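PDB 6P0X: salmonella plasmid virulence: SpvB from Salmonella typhimurium, which probably transfers ADP-ribose from NAD+ to an arginine of host actin, blocking filament assembly, and is represented here by its N-terminal domain. Local coordinates for residues A52-A57 with W137-S142; I56-S61 with L124-G129; E79-T84 with S120-E125. One frame throughout, in Å; residues are numbered along the deposited sequence.

Interaction 1 of 3, residues A52-A57 with W137-S142. With AKR (acrylic acid), chain D.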
loop_
_atom_site.group_PDB
_atom_site.type_symbol
_atom_site.label_atom_id
_atom_site.label_comp_id
_atom_site.label_asym_id
_atom_site.label_seq_id
_atom_site.Cartn_x
_atom_site.Cartn_y
_atom_site.Cartn_z
ATOM N N ALA A 52 3.793 -5.320 -4.690
ATOM C CA ALA A 52 3.812 -4.301 -3.657
ATOM C C ALA A 52 3.569 -2.927 -4.267
ATOM O O ALA A 52 3.921 -2.667 -5.423
ATOM C CB ALA A 52 5.144 -4.305 -2.898
ATOM N N THR A 53 2.963 -2.049 -3.476
ATOM C CA THR A 53 2.745 -0.677 -3.896
ATOM C C THR A 53 3.967 0.169 -3.544
ATOM O O THR A 53 4.842 -0.239 -2.776
ATOM C CB THR A 53 1.488 -0.099 -3.237
ATOM O OG1 THR A 53 1.642 -0.107 -1.810
ATOM C CG2 THR A 53 0.254 -0.914 -3.614
ATOM N N MET A 54 4.019 1.364 -4.126
ATOM C CA MET A 54 5.107 2.289 -3.852
ATOM C C MET A 54 5.110 2.688 -2.380
ATOM O O MET A 54 4.061 2.767 -1.732
ATOM C CB MET A 54 4.969 3.528 -4.738
ATOM C CG MET A 54 6.062 4.560 -4.565
ATOM S SD MET A 54 5.937 5.855 -5.810
ATOM C CE MET A 54 4.462 6.704 -5.250
ATOM N N SER A 55 6.305 2.935 -1.844
ATOM C CA SER A 55 6.433 3.288 -0.439
ATOM C C SER A 55 7.701 4.095 -0.206
ATOM O O SER A 55 8.640 4.074 -1.008
ATOM C CB SER A 55 6.449 2.042 0.453
ATOM O OG SER A 55 7.642 1.304 0.256
ATOM N N ILE A 56 7.707 4.813 0.910
ATOM C CA ILE A 56 8.923 5.365 1.501
ATOM C C ILE A 56 9.253 4.508 2.716
ATOM O O ILE A 56 8.350 4.078 3.440
ATOM C CB ILE A 56 8.746 6.847 1.887
ATOM C CG1 ILE A 56 8.306 7.684 0.679
ATOM C CG2 ILE A 56 10.028 7.410 2.468
ATOM C CD1 ILE A 56 9.226 7.581 -0.523
ATOM N N ALA A 57 10.536 4.237 2.942
ATOM C CA ALA A 57 10.909 3.314 4.004
ATOM C C ALA A 57 12.150 3.798 4.738
ATOM O O ALA A 57 12.983 4.521 4.184
ATOM C CB ALA A 57 11.158 1.901 3.457
ATOM N N TRP A 137 4.563 11.273 3.880
ATOM C CA TRP A 137 5.421 11.709 2.786
ATOM C C TRP A 137 4.587 12.193 1.606
ATOM O O TRP A 137 3.487 11.692 1.351
ATOM C CB TRP A 137 6.367 10.582 2.333
ATOM C CG TRP A 137 7.416 10.242 3.351
ATOM C CD1 TRP A 137 7.250 9.484 4.474
ATOM C CD2 TRP A 137 8.792 10.651 3.343
ATOM N NE1 TRP A 137 8.435 9.395 5.166
ATOM C CE2 TRP A 137 9.397 10.102 4.493
ATOM C CE3 TRP A 137 9.571 11.425 2.478
ATOM C CZ2 TRP A 137 10.743 10.302 4.798
ATOM C CZ3 TRP A 137 10.908 11.622 2.782
ATOM C CH2 TRP A 137 11.480 11.064 3.932
ATOM N N LEU A 138 5.134 13.168 0.883
ATOM C CA LEU A 138 4.507 13.732 -0.308
ATOM C C LEU A 138 5.513 13.692 -1.449
ATOM O O LEU A 138 6.618 14.230 -1.322
ATOM C CB LEU A 138 4.038 15.169 -0.063
ATOM C CG LEU A 138 3.286 15.840 -1.214
ATOM C CD1 LEU A 138 1.894 15.241 -1.381
ATOM C CD2 LEU A 138 3.203 17.339 -0.996
ATOM N N LEU A 139 5.130 13.068 -2.560
ATOM C CA LEU A 139 6.020 12.875 -3.698
ATOM C C LEU A 139 5.409 13.473 -4.958
ATOM O O LEU A 139 4.298 13.106 -5.346
ATOM C CB LEU A 139 6.309 11.387 -3.927
ATOM C CG LEU A 139 7.050 11.069 -5.231
ATOM C CD1 LEU A 139 8.435 11.696 -5.222
ATOM C CD2 LEU A 139 7.144 9.571 -5.461
ATOM N N HIS A 140 6.150 14.361 -5.613
ATOM C CA HIS A 140 5.778 14.894 -6.921
ATOM C C HIS A 140 6.758 14.285 -7.917
ATOM O O HIS A 140 7.899 14.748 -8.036
ATOM C CB HIS A 140 5.830 16.418 -6.932
ATOM C CG HIS A 140 5.225 17.037 -8.151
ATOM N ND1 HIS A 140 5.555 18.303 -8.585
ATOM C CD2 HIS A 140 4.305 16.567 -9.026
ATOM C CE1 HIS A 140 4.867 18.585 -9.677
ATOM N NE2 HIS A 140 4.101 17.549 -9.966
ATOM N N ASP A 141 6.318 13.239 -8.617
ATOM C CA ASP A 141 7.234 12.438 -9.411
ATOM C C ASP A 141 7.489 13.074 -10.778
ATOM O O ASP A 141 6.887 14.083 -11.157
ATOM C CB ASP A 141 6.721 10.997 -9.544
ATOM C CG ASP A 141 5.420 10.878 -10.336
ATOM O OD1 ASP A 141 5.047 11.805 -11.090
ATOM O OD2 ASP A 141 4.763 9.822 -10.198
ATOM N N SER A 142 8.400 12.449 -11.523
ATOM C CA SER A 142 8.849 12.958 -12.814
ATOM C C SER A 142 7.740 13.040 -13.857
ATOM O O SER A 142 7.959 13.637 -14.916
ATOM C CB SER A 142 9.993 12.082 -13.328
ATOM O OG SER A 142 9.542 10.764 -13.583
HETATM C CA AKR D . 1.800 -3.549 1.613
HETATM C CB AKR D . 2.620 -4.007 2.530
HETATM C C AKR D . 2.233 -3.539 0.149
HETATM O O AKR D . 3.084 -2.698 -0.256
HETATM O OXT AKR D . 1.736 -4.376 -0.650
#

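Interaction 2 of 3, residues I56-S61 with L124-G129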
loop_
_atom_site.group_PDB
_atom_site.type_symbol
_atom_site.label_atom_id
_atom_site.label_comp_id
_atom_site.label_asym_id
_atom_site.label_seq_id
_atom_site.Cartn_x
_atom_site.Cartn_y
_atom_site.Cartn_z
ATOM N N ILE A 56 7.707 4.813 0.910
ATOM C CA ILE A 56 8.923 5.365 1.501
ATOM C C ILE A 56 9.253 4.508 2.716
ATOM O O ILE A 56 8.350 4.078 3.440
ATOM C CB ILE A 56 8.746 6.847 1.887
ATOM C CG1 ILE A 56 8.306 7.684 0.679
ATOM C CG2 ILE A 56 10.028 7.410 2.468
ATOM C CD1 ILE A 56 9.226 7.581 -0.523
ATOM N N ALA A 57 10.536 4.237 2.942
ATOM C CA ALA A 57 10.909 3.314 4.004
ATOM C C ALA A 57 12.150 3.798 4.738
ATOM O O ALA A 57 12.983 4.521 4.184
ATOM C CB ALA A 57 11.158 1.901 3.457
ATOM N N ARG A 58 12.260 3.387 5.997
ATOM C CA ARG A 58 13.478 3.602 6.761
ATOM C C ARG A 58 14.504 2.541 6.392
ATOM O O ARG A 58 14.165 1.369 6.195
ATOM C CB ARG A 58 13.194 3.557 8.262
ATOM C CG ARG A 58 12.322 4.695 8.758
ATOM C CD ARG A 58 12.267 4.720 10.275
ATOM N NE ARG A 58 11.301 5.704 10.751
ATOM C CZ ARG A 58 11.623 6.905 11.217
ATOM N NH1 ARG A 58 12.896 7.276 11.286
ATOM N NH2 ARG A 58 10.670 7.735 11.621
ATOM N N ARG A 59 15.759 2.963 6.281
ATOM C CA ARG A 59 16.831 2.046 5.934
ATOM C C ARG A 59 17.116 1.081 7.082
ATOM O O ARG A 59 17.013 1.435 8.260
ATOM C CB ARG A 59 18.093 2.833 5.588
ATOM C CG ARG A 59 19.129 2.046 4.814
ATOM C CD ARG A 59 20.407 2.843 4.648
ATOM N NE ARG A 59 21.338 2.179 3.743
ATOM C CZ ARG A 59 22.515 2.678 3.381
ATOM N NH1 ARG A 59 22.918 3.852 3.848
ATOM N NH2 ARG A 59 23.290 1.998 2.550
ATOM N N THR A 60 17.477 -0.158 6.729
ATOM C CA THR A 60 17.880 -1.151 7.717
ATOM C C THR A 60 19.257 -1.748 7.469
ATOM O O THR A 60 19.809 -2.362 8.385
ATOM C CB THR A 60 16.871 -2.310 7.780
ATOM O OG1 THR A 60 16.790 -2.952 6.501
ATOM C CG2 THR A 60 15.492 -1.805 8.183
ATOM N N SER A 61 19.827 -1.574 6.272
ATOM C CA SER A 61 21.090 -2.228 5.933
ATOM C C SER A 61 22.205 -1.857 6.905
ATOM O O SER A 61 23.075 -2.686 7.202
ATOM C CB SER A 61 21.481 -1.888 4.495
ATOM O OG SER A 61 21.751 -0.505 4.356
ATOM N N LEU A 124 10.473 15.197 -3.242
ATOM C CA LEU A 124 10.022 14.339 -2.154
ATOM C C LEU A 124 10.125 15.091 -0.835
ATOM O O LEU A 124 11.164 15.692 -0.539
ATOM C CB LEU A 124 10.852 13.058 -2.103
ATOM C CG LEU A 124 10.515 12.030 -1.025
ATOM C CD1 LEU A 124 9.108 11.482 -1.218
ATOM C CD2 LEU A 124 11.543 10.910 -1.050
ATOM N N GLU A 125 9.056 15.050 -0.039
ATOM C CA GLU A 125 8.987 15.800 1.207
ATOM C C GLU A 125 8.471 14.923 2.334
ATOM O O GLU A 125 7.577 14.094 2.139
ATOM C CB GLU A 125 8.081 17.021 1.076
ATOM C CG GLU A 125 8.514 18.003 0.019
ATOM C CD GLU A 125 7.495 19.094 -0.188
ATOM O OE1 GLU A 125 6.307 18.842 0.103
ATOM O OE2 GLU A 125 7.877 20.193 -0.645
ATOM N N TYR A 126 9.031 15.136 3.516
ATOM C CA TYR A 126 8.612 14.488 4.747
ATOM C C TYR A 126 7.885 15.534 5.585
ATOM O O TYR A 126 8.468 16.572 5.927
ATOM C CB TYR A 126 9.830 13.920 5.479
ATOM C CG TYR A 126 9.533 13.156 6.748
ATOM C CD1 TYR A 126 8.471 12.264 6.818
ATOM C CD2 TYR A 126 10.332 13.313 7.872
ATOM C CE1 TYR A 126 8.207 11.560 7.976
ATOM C CE2 TYR A 126 10.076 12.613 9.036
ATOM C CZ TYR A 126 9.012 11.737 9.083
ATOM O OH TYR A 126 8.754 11.037 10.240
ATOM N N TRP A 127 6.610 15.276 5.880
ATOM C CA TRP A 127 5.737 16.196 6.600
ATOM C C TRP A 127 5.512 15.667 8.007
ATOM O O TRP A 127 5.095 14.513 8.177
ATOM C CB TRP A 127 4.382 16.346 5.899
ATOM C CG TRP A 127 4.422 17.033 4.564
ATOM C CD1 TRP A 127 5.167 16.677 3.475
ATOM C CD2 TRP A 127 3.669 18.190 4.173
ATOM N NE1 TRP A 127 4.932 17.547 2.436
ATOM C CE2 TRP A 127 4.017 18.485 2.838
ATOM C CE3 TRP A 127 2.741 19.010 4.826
ATOM C CZ2 TRP A 127 3.467 19.561 2.143
ATOM C CZ3 TRP A 127 2.195 20.080 4.134
ATOM C CH2 TRP A 127 2.562 20.347 2.806
ATOM N N VAL A 128 5.775 16.506 9.008
ATOM C CA VAL A 128 5.560 16.153 10.407
ATOM C C VAL A 128 4.647 17.199 11.032
ATOM O O VAL A 128 4.945 18.398 10.984
ATOM C CB VAL A 128 6.891 16.051 11.179
ATOM C CG1 VAL A 128 6.640 15.657 12.633
ATOM C CG2 VAL A 128 7.822 15.051 10.505
ATOM N N GLY A 129 3.549 16.744 11.630
ATOM C CA GLY A 129 2.607 17.667 12.247
ATOM C C GLY A 129 3.216 18.328 13.470
ATOM O O GLY A 129 3.724 17.653 14.372
#

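Interaction 3 of 3, residues E79-T84 with S120-E125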
loop_
_atom_site.group_PDB
_atom_site.type_symbol
_atom_site.label_atom_id
_atom_site.label_comp_id
_atom_site.label_asym_id
_atom_site.label_seq_id
_atom_site.Cartn_x
_atom_site.Cartn_y
_atom_site.Cartn_z
ATOM N N GLU A 79 16.382 3.969 -3.217
ATOM C CA GLU A 79 17.616 4.744 -3.196
ATOM C C GLU A 79 17.798 5.417 -1.841
ATOM O O GLU A 79 16.832 5.859 -1.213
ATOM C CB GLU A 79 17.609 5.794 -4.310
ATOM C CG GLU A 79 16.620 6.941 -4.103
ATOM C CD GLU A 79 15.212 6.623 -4.589
ATOM O OE1 GLU A 79 14.776 5.458 -4.464
ATOM O OE2 GLU A 79 14.538 7.548 -5.094
ATOM N N VAL A 80 19.049 5.488 -1.386
ATOM C CA VAL A 80 19.350 6.142 -0.118
ATOM C C VAL A 80 19.096 7.637 -0.247
ATOM O O VAL A 80 19.527 8.279 -1.214
ATOM C CB VAL A 80 20.796 5.853 0.311
ATOM C CG1 VAL A 80 21.137 6.619 1.580
ATOM C CG2 VAL A 80 20.994 4.357 0.521
ATOM N N LEU A 81 18.393 8.199 0.726
ATOM C CA LEU A 81 18.010 9.602 0.710
ATOM C C LEU A 81 18.885 10.421 1.651
ATOM O O LEU A 81 19.553 9.896 2.545
ATOM C CB LEU A 81 16.542 9.768 1.105
ATOM C CG LEU A 81 15.499 9.115 0.200
ATOM C CD1 LEU A 81 14.121 9.233 0.839
ATOM C CD2 LEU A 81 15.521 9.746 -1.183
ATOM N N VAL A 82 18.867 11.732 1.426
ATOM C CA VAL A 82 19.556 12.692 2.275
ATOM C C VAL A 82 18.761 13.989 2.229
ATOM O O VAL A 82 18.111 14.302 1.225
ATOM C CB VAL A 82 21.024 12.898 1.827
ATOM C CG1 VAL A 82 21.082 13.511 0.430
ATOM C CG2 VAL A 82 21.787 13.753 2.830
ATOM N N GLN A 83 18.785 14.729 3.335
ATOM C CA GLN A 83 18.110 16.020 3.364
ATOM C C GLN A 83 18.742 16.956 2.345
ATOM O O GLN A 83 19.968 17.018 2.212
ATOM C CB GLN A 83 18.193 16.655 4.752
ATOM C CG GLN A 83 17.499 15.893 5.857
ATOM C CD GLN A 83 17.340 16.736 7.110
ATOM O OE1 GLN A 83 17.337 17.968 7.047
ATOM N NE2 GLN A 83 17.209 16.077 8.256
ATOM N N THR A 84 17.902 17.695 1.629
ATOM C CA THR A 84 18.419 18.700 0.716
ATOM C C THR A 84 19.097 19.801 1.518
ATOM O O THR A 84 18.543 20.292 2.507
ATOM C CB THR A 84 17.291 19.275 -0.141
ATOM O OG1 THR A 84 16.747 18.240 -0.970
ATOM C CG2 THR A 84 17.812 20.411 -1.024
ATOM N N SER A 120 17.538 11.375 -10.085
ATOM C CA SER A 120 16.104 11.503 -9.894
ATOM C C SER A 120 15.634 12.800 -10.530
ATOM O O SER A 120 16.431 13.695 -10.822
ATOM C CB SER A 120 15.734 11.466 -8.412
ATOM O OG SER A 120 16.050 12.700 -7.794
ATOM N N PHE A 121 14.324 12.885 -10.775
ATOM C CA PHE A 121 13.693 14.135 -11.180
ATOM C C PHE A 121 12.332 14.235 -10.484
ATOM O O PHE A 121 11.271 14.152 -11.095
ATOM C CB PHE A 121 13.560 14.244 -12.700
ATOM C CG PHE A 121 13.451 15.658 -13.189
ATOM C CD1 PHE A 121 12.225 16.305 -13.219
ATOM C CD2 PHE A 121 14.580 16.349 -13.599
ATOM C CE1 PHE A 121 12.124 17.614 -13.667
ATOM C CE2 PHE A 121 14.487 17.657 -14.046
ATOM C CZ PHE A 121 13.256 18.290 -14.078
ATOM N N TYR A 122 12.348 14.388 -9.163
ATOM C CA TYR A 122 11.113 14.521 -8.410
ATOM C C TYR A 122 11.317 15.494 -7.256
ATOM O O TYR A 122 12.416 16.007 -7.030
ATOM C CB TYR A 122 10.620 13.154 -7.913
ATOM C CG TYR A 122 11.555 12.403 -6.981
ATOM C CD1 TYR A 122 11.865 12.894 -5.715
ATOM C CD2 TYR A 122 12.078 11.169 -7.344
ATOM C CE1 TYR A 122 12.702 12.203 -4.861
ATOM C CE2 TYR A 122 12.910 10.462 -6.487
ATOM C CZ TYR A 122 13.217 10.986 -5.248
ATOM O OH TYR A 122 14.043 10.294 -4.387
ATOM N N ARG A 123 10.233 15.756 -6.526
ATOM C CA ARG A 123 10.295 16.508 -5.277
ATOM C C ARG A 123 9.660 15.650 -4.190
ATOM O O ARG A 123 8.453 15.389 -4.225
ATOM C CB ARG A 123 9.596 17.862 -5.375
ATOM C CG ARG A 123 9.863 18.709 -4.138
ATOM C CD ARG A 123 8.984 19.939 -4.033
ATOM N NE ARG A 123 9.296 20.695 -2.821
ATOM C CZ ARG A 123 10.322 21.534 -2.697
ATOM N NH1 ARG A 123 11.146 21.743 -3.717
ATOM N NH2 ARG A 123 10.524 22.168 -1.550
ATOM N N LEU A 124 10.473 15.197 -3.242
ATOM C CA LEU A 124 10.022 14.339 -2.154
ATOM C C LEU A 124 10.125 15.091 -0.835
ATOM O O LEU A 124 11.164 15.692 -0.539
ATOM C CB LEU A 124 10.852 13.058 -2.103
ATOM C CG LEU A 124 10.515 12.030 -1.025
ATOM C CD1 LEU A 124 9.108 11.482 -1.218
ATOM C CD2 LEU A 124 11.543 10.910 -1.050
ATOM N N GLU A 125 9.056 15.050 -0.039
ATOM C CA GLU A 125 8.987 15.800 1.207
ATOM C C GLU A 125 8.471 14.923 2.334
ATOM O O GLU A 125 7.577 14.094 2.139
ATOM C CB GLU A 125 8.081 17.021 1.076
ATOM C CG GLU A 125 8.514 18.003 0.019
ATOM C CD GLU A 125 7.495 19.094 -0.188
ATOM O OE1 GLU A 125 6.307 18.842 0.103
ATOM O OE2 GLU A 125 7.877 20.193 -0.645
#

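Interaction 1 of 3, residues A52-A57 with W137-S142
Ile56 and Trp137 form the tight half of this contact, joining two strands, 55-58 and 135-140, that are not hydrogen-bonded neighbours in the antiparallel, mainly beta architecture of the SpvB N-terminal domain. The isoleucine gives a CH-pi contact: CG2 sits over the indole face, 3.5 Å from the centroid of the Trp137 five-membered ring and only 16° off its normal. Its closest ring atom is Trp137 CE2, 3.4 Å from Ile56 CG2. With CG2 anti to the backbone N and CG1 beside it (chi1 -56°), both branches face the indole, and Ile56 CG1 lies 3.8 Å from Trp137 CG. Tyr126 stacks on the same indole, while Phe73 and Trp169 meet it edge-to-face, so an aromatic cluster surrounds this buried end. The other half is looser. Met54, partly exposed, turns at chi3 (71°) to bring CE as well as SD to Leu139, both 3.9 Å from Leu139 CD2, and Pro76 touches both side chains. Further back, the chain runs out to exposed Ala52 and a bound acrylic acid. There Thr53 OG1 is hydrogen-bonded with Tyr186 OH, and Thr53 N donates to the acrylic acid O over 3.3 Å.

Interaction 2 of 3, residues I56-S61 with L124-G129
The backbones carrying Ile56 and Leu124 run 54° apart where they approach and stay well separated, the nearest alpha carbons being Ile56 CA and Tyr126 CA at 9.7 Å; side chains alone bridge the gap. Ile56 and Leu124 meet end-on, Ile56 CD1 lying 4.0 Å from Leu124 CD1 and 4.1 Å from Leu124 CD2, so one methyl faces the fork of the leucine. Leu124 presents that fork by holding CG anti to its backbone nitrogen (chi1 -180°). This is core packing between strands 55-58 and 123-129 of the mainly beta domain, with Trp137 of strand 135-140 touching both side chains. Alongside it, the Arg58 guanidinium plane stands nearly perpendicular (89°) to the Tyr126 ring. Arg58 NH2 is 4.1 Å from Tyr126 OH, too far for a hydrogen bond. Each polar group has its own partners: Arg58 NE donates to Thr166 O, Arg58 NH1 makes a salt bridge with Asp71, and Tyr126 OH is hydrogen-bonded with Asp135. Val128 CG2 lies over one face of the Tyr126 ring, near its rim. Farther from strand 55-58, the Trp127 indole is held by NE1 donating to Glu125 OE1 over 3.0 Å.

Interaction 3 of 3, residues E79-T84 with S120-E125
Glu79 and Tyr122 approach each other head-on and meet through a hydrogen bond, Tyr122 OH donating to Glu79 OE2 over 2.9 Å. Both side chains start with CG between the backbone nitrogen and the carbonyl carbon (chi1 70° for Glu79, 61° for Tyr122), and the glutamate then folds at chi2, bringing OE2 to the phenol hydroxyl. The hydroxyl meets OE2 on its anti side, out of the carboxylate plane by 30°, while OE2 itself lies at the edge of the tyrosine ring, near the ring plane. Glu79 OE1 accepts from Asp77 N, so each oxygen of this buried carboxylate has a donor. In this antiparallel, mainly beta N-terminal domain, strand 107-115 pairs with both 81-83 and 123-129, and Leu81 and Leu124, facing each other, touch directly, with Leu81 CA and Leu124 CA 9.7 Å apart. Leu81 lies crosswise to Leu124, its CD1 touching Leu124 CD2 at 3.6 Å. The other Leu81 methyl, CD2, packs 3.6 Å from Tyr122 OH, which places an apolar group beside the hydroxyl that serves Glu79. Directed to the other side of their strand, Arg123 and Glu125 make a salt bridge, with Arg123 NE 2.6 Å from Glu125 OE2.

How the interactions relate
Followed from the N terminus, the chain passes through 52-57 and 56-61, then 79-84, and returns through 120-125, 124-129 and 137-142. Interaction 3 lies inside the loop closed by interaction 1; interaction 2 shares its starting stretch with interaction 1 and its closing stretch with interaction 3, and none crosses another. Interactions 1 and 2 share Ile56 and tie strand 55-58 to two successive, paired strands, 135-140 and 123-129, between which Leu138 O lies 2.9 Å from Glu125 N. Interactions 2 and 3 share Leu124, bringing strand 81-83 to the same strand 123-129. On the outgoing side, Arg59 packs against Val80, linking the first segments of interactions 2 and 3.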